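Local coordinates for protein alpha,alpha-trehalose-phosphate synthase (UDP-forming) (Burkholderia xenovorans, PDB 5V0T) that is a family 20 glycosyltransferase of the GT-B fold, with two Rossmann-like halves facing each other across a ligand-filled cleft, at residues L40-G45 / V456-F461; Y85-S90 / A316-Y321; L105-H110 / V176-E181. One frame throughout, in Å; residues are numbered along the deposited sequence.

Interaction 1: L40-G45 / V456-F461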
loop_
_atom_site.group_PDB
_atom_site.type_symbol
_atom_site.label_atom_id
_atom_site.label_comp_id
_atom_site.label_asym_id
_atom_site.label_seq_id
_atom_site.Cartn_x
_atom_site.Cartn_y
_atom_site.Cartn_z
ATOM N N LEU A 40 -0.155 8.380 13.699
ATOM C CA LEU A 40 0.704 8.594 14.858
ATOM C C LEU A 40 0.795 10.056 15.266
ATOM O O LEU A 40 0.904 10.348 16.462
ATOM C CB LEU A 40 2.102 8.046 14.570
ATOM C CG LEU A 40 3.094 7.923 15.722
ATOM C CD1 LEU A 40 2.562 7.024 16.817
ATOM C CD2 LEU A 40 4.414 7.391 15.199
ATOM N N LYS A 41 0.765 10.988 14.303
ATOM C CA LYS A 41 0.941 12.393 14.643
ATOM C C LYS A 41 -0.172 12.902 15.545
ATOM O O LYS A 41 0.021 13.903 16.234
ATOM C CB LYS A 41 1.014 13.250 13.374
ATOM C CG LYS A 41 -0.320 13.418 12.652
ATOM C CD LYS A 41 -0.153 13.974 11.232
ATOM C CE LYS A 41 -1.506 14.092 10.521
ATOM N NZ LYS A 41 -1.366 14.467 9.079
ATOM N N GLU A 42 -1.330 12.239 15.553
ATOM C CA GLU A 42 -2.445 12.721 16.359
ATOM C C GLU A 42 -2.274 12.319 17.819
ATOM O O GLU A 42 -2.446 13.141 18.722
ATOM C CB GLU A 42 -3.764 12.193 15.795
ATOM C CG GLU A 42 -4.998 12.878 16.364
ATOM C CD GLU A 42 -6.289 12.440 15.677
ATOM O OE1 GLU A 42 -6.326 11.326 15.123
ATOM O OE2 GLU A 42 -7.271 13.209 15.693
ATOM N N THR A 43 -1.912 11.060 18.065
ATOM C CA THR A 43 -1.709 10.601 19.432
ATOM C C THR A 43 -0.314 10.924 19.946
ATOM O O THR A 43 -0.136 11.080 21.153
ATOM C CB THR A 43 -1.923 9.086 19.534
ATOM O OG1 THR A 43 -0.928 8.420 18.749
ATOM C CG2 THR A 43 -3.294 8.694 19.018
ATOM N N GLY A 44 0.683 11.004 19.070
ATOM C CA GLY A 44 2.062 11.011 19.502
ATOM C C GLY A 44 2.511 9.600 19.851
ATOM O O GLY A 44 1.726 8.655 19.882
ATOM N N GLY A 45 3.805 9.455 20.129
ATOM C CA GLY A 45 4.339 8.145 20.449
ATOM C C GLY A 45 5.726 7.975 19.879
ATOM O O GLY A 45 6.445 8.946 19.644
ATOM N N VAL A 456 -10.105 6.871 12.833
ATOM C CA VAL A 456 -11.033 5.819 13.252
ATOM C C VAL A 456 -10.343 4.461 13.203
ATOM O O VAL A 456 -10.460 3.643 14.127
ATOM C CB VAL A 456 -12.292 5.838 12.361
ATOM C CG1 VAL A 456 -13.134 4.585 12.575
ATOM C CG2 VAL A 456 -13.118 7.100 12.628
ATOM N N TRP A 457 -9.618 4.210 12.114
ATOM C CA TRP A 457 -8.861 2.973 11.938
ATOM C C TRP A 457 -7.905 2.749 13.102
ATOM O O TRP A 457 -7.883 1.671 13.713
ATOM C CB TRP A 457 -8.104 3.060 10.612
ATOM C CG TRP A 457 -7.068 2.002 10.350
ATOM C CD1 TRP A 457 -7.294 0.724 9.948
ATOM C CD2 TRP A 457 -5.645 2.157 10.420
ATOM N NE1 TRP A 457 -6.101 0.060 9.783
ATOM C CE2 TRP A 457 -5.072 0.922 10.063
ATOM C CE3 TRP A 457 -4.800 3.219 10.763
ATOM C CZ2 TRP A 457 -3.689 0.715 10.045
ATOM C CZ3 TRP A 457 -3.424 3.019 10.734
ATOM C CH2 TRP A 457 -2.885 1.776 10.381
ATOM N N ARG A 458 -7.112 3.772 13.433
ATOM C CA ARG A 458 -6.179 3.642 14.544
ATOM C C ARG A 458 -6.920 3.383 15.852
ATOM O O ARG A 458 -6.549 2.489 16.622
ATOM C CB ARG A 458 -5.311 4.897 14.643
ATOM C CG ARG A 458 -4.315 4.873 15.801
ATOM C CD ARG A 458 -3.967 6.296 16.275
ATOM N NE ARG A 458 -5.137 7.013 16.778
ATOM C CZ ARG A 458 -5.558 8.197 16.338
ATOM N NH1 ARG A 458 -4.901 8.842 15.381
ATOM N NH2 ARG A 458 -6.643 8.740 16.864
ATOM N N ASP A 459 -7.978 4.158 16.124
ATOM C CA ASP A 459 -8.725 3.979 17.367
ATOM C C ASP A 459 -9.333 2.583 17.459
ATOM O O ASP A 459 -9.352 1.982 18.542
ATOM C CB ASP A 459 -9.827 5.034 17.498
ATOM C CG ASP A 459 -9.279 6.433 17.743
ATOM O OD1 ASP A 459 -8.096 6.543 18.137
ATOM O OD2 ASP A 459 -10.034 7.413 17.544
ATOM N N ASN A 460 -9.851 2.061 16.342
ATOM C CA ASN A 460 -10.478 0.741 16.367
ATOM C C ASN A 460 -9.461 -0.340 16.698
ATOM O O ASN A 460 -9.731 -1.229 17.509
ATOM C CB ASN A 460 -11.142 0.429 15.027
ATOM C CG ASN A 460 -12.417 1.189 14.814
ATOM O OD1 ASN A 460 -13.027 1.677 15.762
ATOM N ND2 ASN A 460 -12.838 1.284 13.564
ATOM N N PHE A 461 -8.293 -0.295 16.053
ATOM C CA PHE A 461 -7.281 -1.316 16.303
ATOM C C PHE A 461 -6.779 -1.228 17.734
ATOM O O PHE A 461 -6.660 -2.247 18.426
ATOM C CB PHE A 461 -6.119 -1.172 15.313
ATOM C CG PHE A 461 -5.113 -2.284 15.396
ATOM C CD1 PHE A 461 -4.040 -2.205 16.276
ATOM C CD2 PHE A 461 -5.262 -3.424 14.620
ATOM C CE1 PHE A 461 -3.117 -3.240 16.370
ATOM C CE2 PHE A 461 -4.345 -4.473 14.697
ATOM C CZ PHE A 461 -3.266 -4.378 15.571
#

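Interaction 2: Y85-S90 / A316-Y321. With G6P (6-O-phosphono-alpha-D-glucopyranose), chain J; FMT (formic acid), chain P.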
loop_
_atom_site.group_PDB
_atom_site.type_symbol
_atom_site.label_atom_id
_atom_site.label_comp_id
_atom_site.label_asym_id
_atom_site.label_seq_id
_atom_site.Cartn_x
_atom_site.Cartn_y
_atom_site.Cartn_z
ATOM N N TYR A 85 17.341 -10.069 4.637
ATOM C CA TYR A 85 16.066 -9.810 5.289
ATOM C C TYR A 85 15.133 -8.992 4.401
ATOM O O TYR A 85 13.939 -9.307 4.278
ATOM C CB TYR A 85 16.335 -9.100 6.617
ATOM C CG TYR A 85 15.320 -8.087 7.101
ATOM C CD1 TYR A 85 14.222 -8.485 7.857
ATOM C CD2 TYR A 85 15.503 -6.719 6.871
ATOM C CE1 TYR A 85 13.309 -7.561 8.340
ATOM C CE2 TYR A 85 14.588 -5.775 7.348
ATOM C CZ TYR A 85 13.498 -6.217 8.092
ATOM O OH TYR A 85 12.581 -5.336 8.590
ATOM N N TYR A 86 15.656 -7.953 3.761
ATOM C CA TYR A 86 14.808 -7.022 3.020
ATOM C C TYR A 86 14.751 -7.356 1.533
ATOM O O TYR A 86 13.675 -7.671 1.010
ATOM C CB TYR A 86 15.300 -5.590 3.260
ATOM C CG TYR A 86 14.621 -4.515 2.429
ATOM C CD1 TYR A 86 13.415 -3.948 2.832
ATOM C CD2 TYR A 86 15.199 -4.057 1.253
ATOM C CE1 TYR A 86 12.794 -2.948 2.065
ATOM C CE2 TYR A 86 14.600 -3.065 0.489
ATOM C CZ TYR A 86 13.400 -2.509 0.902
ATOM O OH TYR A 86 12.819 -1.522 0.129
ATOM N N ARG A 87 15.891 -7.295 0.831
ATOM C CA ARG A 87 15.895 -7.680 -0.578
ATOM C C ARG A 87 15.583 -9.161 -0.750
ATOM O O ARG A 87 15.005 -9.556 -1.769
ATOM C CB ARG A 87 17.251 -7.375 -1.222
ATOM C CG ARG A 87 17.517 -5.911 -1.504
ATOM C CD ARG A 87 18.864 -5.715 -2.206
ATOM N NE ARG A 87 18.887 -6.279 -3.547
ATOM C CZ ARG A 87 19.637 -7.310 -3.910
ATOM N NH1 ARG A 87 20.435 -7.882 -3.024
ATOM N NH2 ARG A 87 19.590 -7.761 -5.160
ATOM N N GLY A 88 15.964 -9.988 0.226
ATOM C CA GLY A 88 15.827 -11.425 0.122
ATOM C C GLY A 88 14.441 -11.895 0.497
ATOM O O GLY A 88 13.526 -11.869 -0.331
ATOM N N PHE A 89 14.257 -12.313 1.749
ATOM C CA PHE A 89 13.005 -12.969 2.096
ATOM C C PHE A 89 11.815 -12.022 1.990
ATOM O O PHE A 89 10.771 -12.408 1.460
ATOM C CB PHE A 89 13.075 -13.580 3.492
ATOM C CG PHE A 89 11.965 -14.546 3.762
ATOM C CD1 PHE A 89 11.966 -15.809 3.157
ATOM C CD2 PHE A 89 10.923 -14.205 4.608
ATOM C CE1 PHE A 89 10.938 -16.706 3.375
ATOM C CE2 PHE A 89 9.900 -15.102 4.861
ATOM C CZ PHE A 89 9.903 -16.357 4.237
ATOM N N SER A 90 11.941 -10.782 2.484
ATOM C CA SER A 90 10.784 -9.882 2.462
ATOM C C SER A 90 10.321 -9.602 1.035
ATOM O O SER A 90 9.152 -9.814 0.696
ATOM C CB SER A 90 11.099 -8.572 3.190
ATOM O OG SER A 90 11.269 -8.796 4.589
ATOM N N ALA A 316 14.903 -0.670 -6.642
ATOM C CA ALA A 316 15.499 -0.713 -7.974
ATOM C C ALA A 316 16.709 -1.628 -8.068
ATOM O O ALA A 316 17.141 -1.924 -9.187
ATOM C CB ALA A 316 15.887 0.702 -8.432
ATOM N N ASP A 317 17.265 -2.084 -6.943
ATOM C CA ASP A 317 18.407 -2.987 -6.978
ATOM C C ASP A 317 17.986 -4.447 -7.093
ATOM O O ASP A 317 18.809 -5.346 -6.894
ATOM C CB ASP A 317 19.310 -2.761 -5.760
ATOM C CG ASP A 317 18.568 -2.865 -4.430
ATOM O OD1 ASP A 317 17.388 -3.242 -4.421
ATOM O OD2 ASP A 317 19.172 -2.556 -3.382
ATOM N N MET A 318 16.726 -4.699 -7.437
ATOM C CA MET A 318 16.194 -6.041 -7.596
ATOM C C MET A 318 15.884 -6.290 -9.063
ATOM O O MET A 318 15.236 -5.462 -9.712
ATOM C CB MET A 318 14.947 -6.237 -6.742
ATOM C CG MET A 318 15.282 -6.322 -5.268
ATOM S SD MET A 318 13.795 -6.599 -4.342
ATOM C CE MET A 318 13.585 -8.371 -4.587
ATOM N N HIS A 319 16.361 -7.430 -9.576
ATOM C CA HIS A 319 16.171 -7.769 -10.984
ATOM C C HIS A 319 14.703 -7.749 -11.374
ATOM O O HIS A 319 14.355 -7.288 -12.466
ATOM C CB HIS A 319 16.766 -9.148 -11.280
ATOM C CG HIS A 319 18.262 -9.167 -11.327
ATOM N ND1 HIS A 319 19.024 -8.017 -11.334
ATOM C CD2 HIS A 319 19.139 -10.198 -11.369
ATOM C CE1 HIS A 319 20.305 -8.340 -11.380
ATOM N NE2 HIS A 319 20.401 -9.657 -11.402
ATOM N N ALA A 320 13.822 -8.275 -10.516
ATOM C CA ALA A 320 12.404 -8.310 -10.876
ATOM C C ALA A 320 11.833 -6.910 -11.067
ATOM O O ALA A 320 10.940 -6.710 -11.895
ATOM C CB ALA A 320 11.587 -9.057 -9.818
ATOM N N TYR A 321 12.303 -5.938 -10.294
ATOM C CA TYR A 321 11.823 -4.580 -10.482
ATOM C C TYR A 321 12.454 -3.937 -11.706
ATOM O O TYR A 321 11.785 -3.171 -12.411
ATOM C CB TYR A 321 12.058 -3.766 -9.199
ATOM C CG TYR A 321 11.031 -4.131 -8.153
ATOM C CD1 TYR A 321 11.199 -5.259 -7.353
ATOM C CD2 TYR A 321 9.850 -3.395 -8.022
ATOM C CE1 TYR A 321 10.255 -5.620 -6.415
ATOM C CE2 TYR A 321 8.892 -3.755 -7.089
ATOM C CZ TYR A 321 9.104 -4.874 -6.289
ATOM O OH TYR A 321 8.157 -5.238 -5.362
HETATM C C1 G6P J . 4.084 -0.942 0.503
HETATM C C2 G6P J . 4.413 -1.798 1.714
HETATM C C3 G6P J . 5.198 -0.985 2.746
HETATM C C4 G6P J . 6.436 -0.384 2.074
HETATM C C5 G6P J . 6.010 0.432 0.852
HETATM C C6 G6P J . 7.226 1.082 0.192
HETATM O O1 G6P J . 3.260 0.124 0.958
HETATM O O2 G6P J . 3.196 -2.320 2.276
HETATM O O3 G6P J . 5.602 -1.880 3.796
HETATM O O4 G6P J . 7.120 0.487 2.999
HETATM O O5 G6P J . 5.289 -0.405 -0.067
HETATM O O6 G6P J . 8.201 0.078 -0.139
HETATM P P G6P J . 9.695 0.197 0.452
HETATM O O1P G6P J . 10.351 1.336 -0.286
HETATM O O2P G6P J . 10.295 -1.158 0.198
HETATM O O3P G6P J . 9.508 0.505 1.921
HETATM C C FMT P . 17.735 -9.449 -7.675
HETATM O O1 FMT P . 18.569 -8.693 -8.178
HETATM O O2 FMT P . 17.105 -9.205 -6.641
#

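Interaction 3: L105-H110 / V176-E181. With FMT (formic acid), chain U.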
loop_
_atom_site.group_PDB
_atom_site.type_symbol
_atom_site.label_atom_id
_atom_site.label_comp_id
_atom_site.label_asym_id
_atom_site.label_seq_id
_atom_site.Cartn_x
_atom_site.Cartn_y
_atom_site.Cartn_z
ATOM N N LEU A 105 8.198 -15.508 -7.152
ATOM C CA LEU A 105 8.759 -15.923 -5.874
ATOM C C LEU A 105 10.124 -16.584 -6.065
ATOM O O LEU A 105 10.302 -17.470 -6.909
ATOM C CB LEU A 105 7.786 -16.879 -5.183
ATOM C CG LEU A 105 7.977 -17.254 -3.713
ATOM C CD1 LEU A 105 6.701 -17.861 -3.192
ATOM C CD2 LEU A 105 9.114 -18.249 -3.543
ATOM N N GLN A 106 11.101 -16.116 -5.307
ATOM C CA GLN A 106 12.344 -16.839 -5.118
ATOM C C GLN A 106 12.468 -17.156 -3.637
ATOM O O GLN A 106 11.954 -16.424 -2.786
ATOM C CB GLN A 106 13.539 -16.032 -5.599
ATOM C CG GLN A 106 13.578 -15.866 -7.107
ATOM C CD GLN A 106 14.600 -14.838 -7.543
ATOM O OE1 GLN A 106 15.186 -14.139 -6.714
ATOM N NE2 GLN A 106 14.821 -14.739 -8.849
ATOM N N TYR A 107 13.117 -18.272 -3.329
ATOM C CA TYR A 107 13.275 -18.674 -1.942
ATOM C C TYR A 107 14.712 -19.104 -1.730
ATOM O O TYR A 107 15.254 -19.857 -2.541
ATOM C CB TYR A 107 12.329 -19.822 -1.571
ATOM C CG TYR A 107 12.571 -20.340 -0.173
ATOM C CD1 TYR A 107 12.292 -19.548 0.929
ATOM C CD2 TYR A 107 13.092 -21.618 0.046
ATOM C CE1 TYR A 107 12.500 -20.002 2.212
ATOM C CE2 TYR A 107 13.312 -22.087 1.339
ATOM C CZ TYR A 107 13.007 -21.268 2.411
ATOM O OH TYR A 107 13.208 -21.693 3.692
ATOM N N ASP A 108 15.324 -18.619 -0.653
ATOM C CA ASP A 108 16.657 -19.069 -0.266
ATOM C C ASP A 108 16.654 -19.275 1.243
ATOM O O ASP A 108 16.356 -18.347 1.999
ATOM C CB ASP A 108 17.731 -18.060 -0.702
ATOM C CG ASP A 108 19.139 -18.470 -0.279
ATOM O OD1 ASP A 108 19.353 -18.772 0.900
ATOM O OD2 ASP A 108 20.048 -18.486 -1.128
ATOM N N ARG A 109 16.970 -20.502 1.668
ATOM C CA ARG A 109 16.973 -20.848 3.084
ATOM C C ARG A 109 17.835 -19.892 3.896
ATOM O O ARG A 109 17.459 -19.486 5.001
ATOM C CB ARG A 109 17.492 -22.277 3.243
ATOM C CG ARG A 109 16.581 -23.226 3.949
ATOM C CD ARG A 109 17.279 -24.570 4.058
ATOM N NE ARG A 109 16.431 -25.662 3.594
ATOM C CZ ARG A 109 16.881 -26.870 3.272
ATOM N NH1 ARG A 109 16.028 -27.800 2.866
ATOM N NH2 ARG A 109 18.179 -27.141 3.343
ATOM N N HIS A 110 19.011 -19.551 3.367
ATOM C CA HIS A 110 19.935 -18.654 4.051
ATOM C C HIS A 110 19.344 -17.255 4.200
ATOM O O HIS A 110 19.566 -16.578 5.212
ATOM C CB HIS A 110 21.253 -18.608 3.271
ATOM C CG HIS A 110 22.454 -18.326 4.111
ATOM N ND1 HIS A 110 22.965 -19.242 5.006
ATOM C CD2 HIS A 110 23.256 -17.237 4.184
ATOM C CE1 HIS A 110 24.026 -18.727 5.600
ATOM N NE2 HIS A 110 24.223 -17.510 5.121
ATOM N N VAL A 176 5.056 -20.573 -0.208
ATOM C CA VAL A 176 6.144 -20.074 0.637
ATOM C C VAL A 176 6.600 -21.247 1.496
ATOM O O VAL A 176 5.844 -21.678 2.374
ATOM C CB VAL A 176 5.688 -18.885 1.501
ATOM C CG1 VAL A 176 6.817 -18.388 2.398
ATOM C CG2 VAL A 176 5.161 -17.747 0.628
ATOM N N PRO A 177 7.791 -21.803 1.285
ATOM C CA PRO A 177 8.142 -23.065 1.956
ATOM C C PRO A 177 8.022 -22.967 3.472
ATOM O O PRO A 177 7.438 -23.869 4.089
ATOM C CB PRO A 177 9.584 -23.322 1.486
ATOM C CG PRO A 177 9.577 -22.747 0.087
ATOM C CD PRO A 177 8.803 -21.441 0.274
ATOM N N PRO A 178 8.487 -21.860 4.135
ATOM C CA PRO A 178 8.279 -21.778 5.596
ATOM C C PRO A 178 6.932 -21.189 6.018
ATOM O O PRO A 178 6.855 -20.514 7.048
ATOM C CB PRO A 178 9.435 -20.881 6.062
ATOM C CG PRO A 178 9.675 -19.980 4.914
ATOM C CD PRO A 178 9.396 -20.786 3.672
ATOM N N HIS A 179 5.862 -21.459 5.259
ATOM C CA HIS A 179 4.547 -20.903 5.593
ATOM C C HIS A 179 4.125 -21.232 7.030
ATOM O O HIS A 179 3.553 -20.384 7.723
ATOM C CB HIS A 179 3.487 -21.403 4.588
ATOM C CG HIS A 179 3.421 -22.897 4.456
ATOM N ND1 HIS A 179 2.691 -23.692 5.314
ATOM C CD2 HIS A 179 3.996 -23.740 3.564
ATOM C CE1 HIS A 179 2.828 -24.961 4.964
ATOM N NE2 HIS A 179 3.619 -25.016 3.906
ATOM N N ARG A 180 4.410 -22.448 7.495
ATOM C CA ARG A 180 3.953 -22.844 8.825
ATOM C C ARG A 180 4.673 -22.065 9.918
ATOM O O ARG A 180 4.050 -21.653 10.903
ATOM C CB ARG A 180 4.142 -24.349 9.028
ATOM C CG ARG A 180 3.697 -24.845 10.406
ATOM C CD ARG A 180 3.810 -26.362 10.523
ATOM N NE ARG A 180 3.426 -26.844 11.848
ATOM C CZ ARG A 180 2.199 -27.239 12.182
ATOM N NH1 ARG A 180 1.953 -27.664 13.416
ATOM N NH2 ARG A 180 1.216 -27.212 11.286
ATOM N N GLU A 181 5.983 -21.852 9.762
ATOM C CA GLU A 181 6.734 -21.070 10.742
ATOM C C GLU A 181 6.266 -19.618 10.754
ATOM O O GLU A 181 6.213 -18.980 11.814
ATOM C CB GLU A 181 8.237 -21.144 10.443
ATOM C CG GLU A 181 8.891 -22.493 10.716
ATOM C CD GLU A 181 8.476 -23.605 9.737
ATOM O OE1 GLU A 181 8.044 -23.318 8.590
ATOM O OE2 GLU A 181 8.577 -24.790 10.133
HETATM C C FMT U . 13.196 -20.554 -5.642
HETATM O O1 FMT U . 14.142 -19.755 -5.691
HETATM O O2 FMT U . 12.812 -21.263 -6.585
#

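Interaction 1: L40-G45 / V456-F461
Glu42 OE1 is gripped by both terminal nitrogens of Arg458, with NH1 at 2.9 Å and NH2 at 3.1 Å from it, and it also accepts a hydrogen bond from Ser455 OG. The contact belongs to the GT-B architecture, in which the C-terminal helix, here 454-466, returns to the N-terminal half and packs against it; it meets the C-terminal end of helix 31-43. NH1 and NH2 take this single oxygen end-on, in the guanidinium plane, but the carboxylate is turned steeply to that plane, 77° away. NH1 arrives on the anti side of OE1, close to the carboxylate plane, while NH2 comes from well above it.

A second acid sits on the arginine's own helix: Arg458 NH2 is 2.9 Å from Asp459 OD1, which completes a salt-bridge network of one base between two carboxylates. These acids stay apart, Glu42 OE1 being 5.9 Å from Asp459 OD2, and the guanidinium between them should offset their mutual repulsion. Arg458 leaves its helix with CG anti to the backbone N and then bends at chi3 (62°), which brings its guanidinium to Glu42 and Thr43 in the last turn of helix 31-43. NH1 also donates to Ala39 O, so the helix end contributes a backbone acceptor as well as a side chain.

Thr43 covers part of one guanidinium face. Its methyl CG2 stands 3.3 Å above that plane, shifted toward the rim, and approaches Arg458 NE to 3.4 Å, while Thr43 OG1 donates a 2.9 Å hydrogen bond to Gly44 O.

Interaction 2: Y85-S90 / A316-Y321
Arg87 reaches from helix 79-98 to Asp317 and Met318 on the other side of the interdomain cleft, and its side chain meets the loop that leads into helix 319-339 along much of its length. CB points toward that loop, and CG, anti to the carbonyl carbon (chi1 -74°), comes 4.0 Å from Asp317 OD1. CD lies closer, 3.4 Å from Asp317 OD2. The chain then bends at chi3, and NE forms a rather long salt bridge of 3.5 Å with Asp317 OD1. The two charged planes stand 67° apart, so this is no flat, paired arrangement.

At the tip the two terminal nitrogens have different duties. NH1 turns back to its own helix and makes a salt bridge with Asp83, whereas NH2 crosses to the backbone and donates to Asp317 O at 3.1 Å, tilted from the carbonyl plane. A formic acid molecule, probably from the crystallisation liquor, lies beside it, its O2 3.2 Å from Arg87 NH2. Asp317 is held in turn by Tyr82 OH, bonded to OD2. Met318 bends at chi3, bringing CE to 3.4 Å from Arg87 O.

One residue earlier, Tyr86 faces the ligand pocket: its OH hydrogen-bonds O2P of 6-O-phosphono-alpha-D-glucopyranose at 2.6 Å, a ligand also hydrogen-bonded by Arg18, Asp140 and Arg315. The contact thus joins helix 79-98 of the N-terminal half, backed by helix 109-126, to the start of helix 319-339, which follows strand 305-310 of the six-stranded parallel sheet.

Interaction 3: L105-H110 / V176-E181
The Tyr107 ring has Pro177 CG over one face and the backbone N of Arg109, two residues on, over the opposite one, each displaced toward the rim. On the proline side this is a CH-pi contact: CG lies 3.9 Å from the centroid of the Tyr107 ring and 19° off its normal, with CB and CD of the same proline spread across neighbouring ring carbons. Pro178 approaches obliquely beside the first, its CD 3.5 Å from Tyr107 CE1. Two consecutive prolines therefore pack against one tyrosine on the surface of the N-terminal Rossmann-like half of the GT-B fold.

Both partners are lead-ins to helices. Val176 to His179 form a type I turn, closed by His179 N bonding Val176 O, that puts the prolines just ahead of helix 179-186. Tyr107 stands shortly before helix 109-126; with CG anti to the backbone N (chi1 175°), its ring is carried across to the turn, and Phe112 from that helix touches both the ring and Pro178. The helix start is capped by Asp108, whose OD1 accepts a weak bond from His110 N and a hydrogen bond from Asp111 N.

Alongside the aromatic contact, Leu105 and Val176 meet through methyls, their side chains roughly perpendicular, with Leu105 CD1 4.1 Å from Val176 CG2; both also rest on Ala97 of helix 79-98. The contact between the two segments is wholly apolar. Tyr107 N donates a nearly straight bond (171°) to O1 of a formic acid molecule, a probable crystallisation additive, at 3.0 Å.

In the fold
From the N terminus, helix 31-43 is the first element used, and its partner arrives only in the final helix 454-466: interaction 1 closes a loop spanning most of the chain and fixes the C-terminal helix to the N-terminal half. Within that loop, interaction 2 joins helix 79-98 to the start of helix 319-339 across the cleft. Interaction 3 lies within this second loop, linking the approaches to helices 109-126 and 179-186 inside one half, so the three nest without crossing. Interactions 2 and 3 touch, since Phe89 of helix 79-98 packs on Tyr107, Val176 and Pro178; interaction 1 stays about 17 Å from interaction 2 between nearest atoms.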